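Side-chain contact in tylactone synthase starter module and modules 1 & 2 (Streptomyces fradiae, PDB 2Z5L), which probably catalyses the NADPH-dependent reduction of the beta-keto group of the growing tylactone chain, fixing the chirality of the resulting alcohol: residues L128-S133 / A349-L354. Numbering follows the deposited sequence.
Sequences LLQAVS and AVIDTL
Gln130, helped by Leu129, ties helix 119-135 to a short 3-10 turn, 351-353, in a buried contact that joins the two Rossmann-like halves of this ketoreductase, of the short-chain dehydrogenase/reductase type. The turn lies in the loop between strand 338-341 and helix 356-376 of the KR domain; the helix packs in the N-terminal half, which in modular ketoreductases is the structural, cofactor-free one.

The side-chain amide of Gln130 does the polar work. Its chain runs extended beyond CG (chi2 175°), reaching across to the turn, where NE2 spends both hydrogens on backbone carbonyls. NE2 comes nearly end-on to Ile351 O (C=O...N 165°), in a nearly straight bond of 2.8 Å. It meets Leu354 O, also at 2.8 Å, on a lone pair in the carbonyl plane, and this bond is more bent, 150° at the hydrogen. Both oxygens lie close to the amide plane, so the pair of bonds fixes how that plane is turned. Ile351 O also takes the turn's own bond from Leu354 N, so two donors hold it.

Glu175 of helix 160-175 accepts a hydrogen bond from Ile351 N, while Arg88 NH1 donates one to Asp352 O. Along the aliphatic part of Gln130, CG2 of Ile351 packs 3.7 Å from Gln130 CG. Phe168, on the same helix as Glu175, touches both Leu129 and Ile351. These two side chains cross at about a right angle and meet more loosely, Ile351 CD1 lying 4.2 Å from Leu129 CD2.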
ATOM      1  N   LEU A 128     -10.938  13.944   5.782  1.00 25.59           N
ATOM      2  CA  LEU A 128     -11.315  15.004   4.845  1.00 25.35           C
ATOM      3  C   LEU A 128     -12.200  14.455   3.733  1.00 26.67           C
ATOM      4  O   LEU A 128     -13.208  15.060   3.369  1.00 26.99           O
ATOM      5  CB  LEU A 128     -10.071  15.647   4.212  1.00 25.31           C
ATOM      6  CG  LEU A 128     -10.261  16.528   2.962  1.00 25.35           C
ATOM      7  CD1 LEU A 128     -11.060  17.779   3.306  1.00 29.21           C
ATOM      8  CD2 LEU A 128      -8.911  16.904   2.401  1.00 32.18           C
ATOM      9  N   LEU A 129     -11.803  13.317   3.176  1.00 27.19           N
ATOM     10  CA  LEU A 129     -12.574  12.694   2.106  1.00 27.93           C
ATOM     11  C   LEU A 129     -13.951  12.307   2.621  1.00 29.17           C
ATOM     12  O   LEU A 129     -14.973  12.605   1.986  1.00 29.96           O
ATOM     13  CB  LEU A 129     -11.852  11.453   1.561  1.00 26.47           C
ATOM     14  CG  LEU A 129     -12.542  10.716   0.405  1.00 25.85           C
ATOM     15  CD1 LEU A 129     -12.934  11.719  -0.669  1.00 26.68           C
ATOM     16  CD2 LEU A 129     -11.610   9.659  -0.160  1.00 23.28           C
ATOM     17  N   GLN A 130     -13.970  11.650   3.777  1.00 29.16           N
ATOM     18  CA  GLN A 130     -15.214  11.219   4.408  1.00 28.59           C
ATOM     19  C   GLN A 130     -16.160  12.374   4.646  1.00 29.72           C
ATOM     20  O   GLN A 130     -17.388  12.231   4.507  1.00 28.27           O
ATOM     21  CB  GLN A 130     -14.942  10.544   5.751  1.00 29.51           C
ATOM     22  CG  GLN A 130     -14.124   9.269   5.669  1.00 30.54           C
ATOM     23  CD  GLN A 130     -13.784   8.730   7.046  1.00 32.59           C
ATOM     24  OE1 GLN A 130     -13.308   9.471   7.914  1.00 34.18           O
ATOM     25  NE2 GLN A 130     -14.024   7.440   7.259  1.00 28.40           N
ATOM     26  N   ALA A 131     -15.589  13.517   5.013  1.00 28.88           N
ATOM     27  CA  ALA A 131     -16.383  14.706   5.291  1.00 30.22           C
ATOM     28  C   ALA A 131     -16.995  15.289   4.024  1.00 30.21           C
ATOM     29  O   ALA A 131     -18.141  15.735   4.039  1.00 31.30           O
ATOM     30  CB  ALA A 131     -15.517  15.753   5.988  1.00 29.43           C
ATOM     31  N   VAL A 132     -16.228  15.277   2.937  1.00 30.81           N
ATOM     32  CA  VAL A 132     -16.701  15.809   1.664  1.00 32.33           C
ATOM     33  C   VAL A 132     -17.877  14.995   1.146  1.00 33.32           C
ATOM     34  O   VAL A 132     -18.824  15.531   0.568  1.00 33.94           O
ATOM     35  CB  VAL A 132     -15.592  15.793   0.604  1.00 32.22           C
ATOM     36  CG1 VAL A 132     -16.164  16.203  -0.740  1.00 34.90           C
ATOM     37  CG2 VAL A 132     -14.477  16.742   1.012  1.00 32.36           C
ATOM     38  N   SER A 133     -17.796  13.690   1.360  1.00 34.85           N
ATOM     39  CA  SER A 133     -18.834  12.773   0.947  1.00 37.68           C
ATOM     40  C   SER A 133     -20.064  13.043   1.810  1.00 39.68           C
ATOM     41  O   SER A 133     -21.184  13.097   1.307  1.00 39.10           O
ATOM     42  CB  SER A 133     -18.348  11.333   1.140  1.00 37.88           C
ATOM     43  OG  SER A 133     -19.290  10.383   0.690  1.00 37.85           O
ATOM     44  N   ALA A 349     -13.984  -2.677   5.105  1.00 43.34           N
ATOM     45  CA  ALA A 349     -14.827  -1.573   5.533  1.00 40.59           C
ATOM     46  C   ALA A 349     -14.704  -0.417   4.537  1.00 38.36           C
ATOM     47  O   ALA A 349     -13.607   0.093   4.304  1.00 36.89           O
ATOM     48  CB  ALA A 349     -14.415  -1.109   6.930  1.00 41.85           C
ATOM     49  N   VAL A 350     -15.827  -0.026   3.938  1.00 34.24           N
ATOM     50  CA  VAL A 350     -15.840   1.075   2.991  1.00 31.89           C
ATOM     51  C   VAL A 350     -15.498   2.368   3.702  1.00 31.78           C
ATOM     52  O   VAL A 350     -15.630   2.480   4.926  1.00 31.11           O
ATOM     53  CB  VAL A 350     -17.229   1.243   2.327  1.00 31.25           C
ATOM     54  CG1 VAL A 350     -17.503   0.069   1.410  1.00 30.08           C
ATOM     55  CG2 VAL A 350     -18.299   1.346   3.401  1.00 28.12           C
ATOM     56  N   ILE A 351     -15.060   3.345   2.916  1.00 31.00           N
ATOM     57  CA  ILE A 351     -14.672   4.658   3.422  1.00 31.03           C
ATOM     58  C   ILE A 351     -15.714   5.347   4.299  1.00 34.42           C
ATOM     59  O   ILE A 351     -15.384   5.949   5.334  1.00 32.79           O
ATOM     60  CB  ILE A 351     -14.331   5.587   2.260  1.00 28.87           C
ATOM     61  CG1 ILE A 351     -13.197   4.971   1.445  1.00 28.02           C
ATOM     62  CG2 ILE A 351     -13.931   6.982   2.792  1.00 28.71           C
ATOM     63  CD1 ILE A 351     -12.904   5.718   0.149  1.00 31.59           C
ATOM     64  N   ASP A 352     -16.973   5.262   3.888  1.00 34.81           N
ATOM     65  CA  ASP A 352     -18.040   5.898   4.653  1.00 38.67           C
ATOM     66  C   ASP A 352     -18.163   5.312   6.049  1.00 38.13           C
ATOM     67  O   ASP A 352     -18.655   5.974   6.960  1.00 38.48           O
ATOM     68  CB  ASP A 352     -19.393   5.761   3.938  1.00 42.36           C
ATOM     69  CG  ASP A 352     -20.542   6.325   4.759  1.00 44.61           C
ATOM     70  OD1 ASP A 352     -20.536   7.544   5.038  1.00 46.00           O
ATOM     71  OD2 ASP A 352     -21.449   5.551   5.135  1.00 47.71           O
ATOM     72  N   THR A 353     -17.710   4.074   6.217  1.00 37.82           N
ATOM     73  CA  THR A 353     -17.797   3.415   7.514  1.00 38.27           C
ATOM     74  C   THR A 353     -16.431   3.131   8.126  1.00 37.40           C
ATOM     75  O   THR A 353     -16.346   2.424   9.123  1.00 38.21           O
ATOM     76  CB  THR A 353     -18.555   2.081   7.410  1.00 38.27           C
ATOM     77  OG1 THR A 353     -17.772   1.139   6.668  1.00 43.01           O
ATOM     78  CG2 THR A 353     -19.883   2.290   6.702  1.00 40.83           C
ATOM     79  N   LEU A 354     -15.369   3.664   7.528  1.00 37.20           N
ATOM     80  CA  LEU A 354     -14.019   3.443   8.037  1.00 35.18           C
ATOM     81  C   LEU A 354     -13.798   4.254   9.313  1.00 35.17           C
ATOM     82  O   LEU A 354     -13.618   5.474   9.267  1.00 34.28           O
ATOM     83  CB  LEU A 354     -12.991   3.829   6.967  1.00 35.06           C
ATOM     84  CG  LEU A 354     -11.481   3.623   7.228  1.00 35.28           C
ATOM     85  CD1 LEU A 354     -11.208   2.206   7.594  1.00 34.32           C
ATOM     86  CD2 LEU A 354     -10.694   3.996   5.981  1.00 34.15           C
TER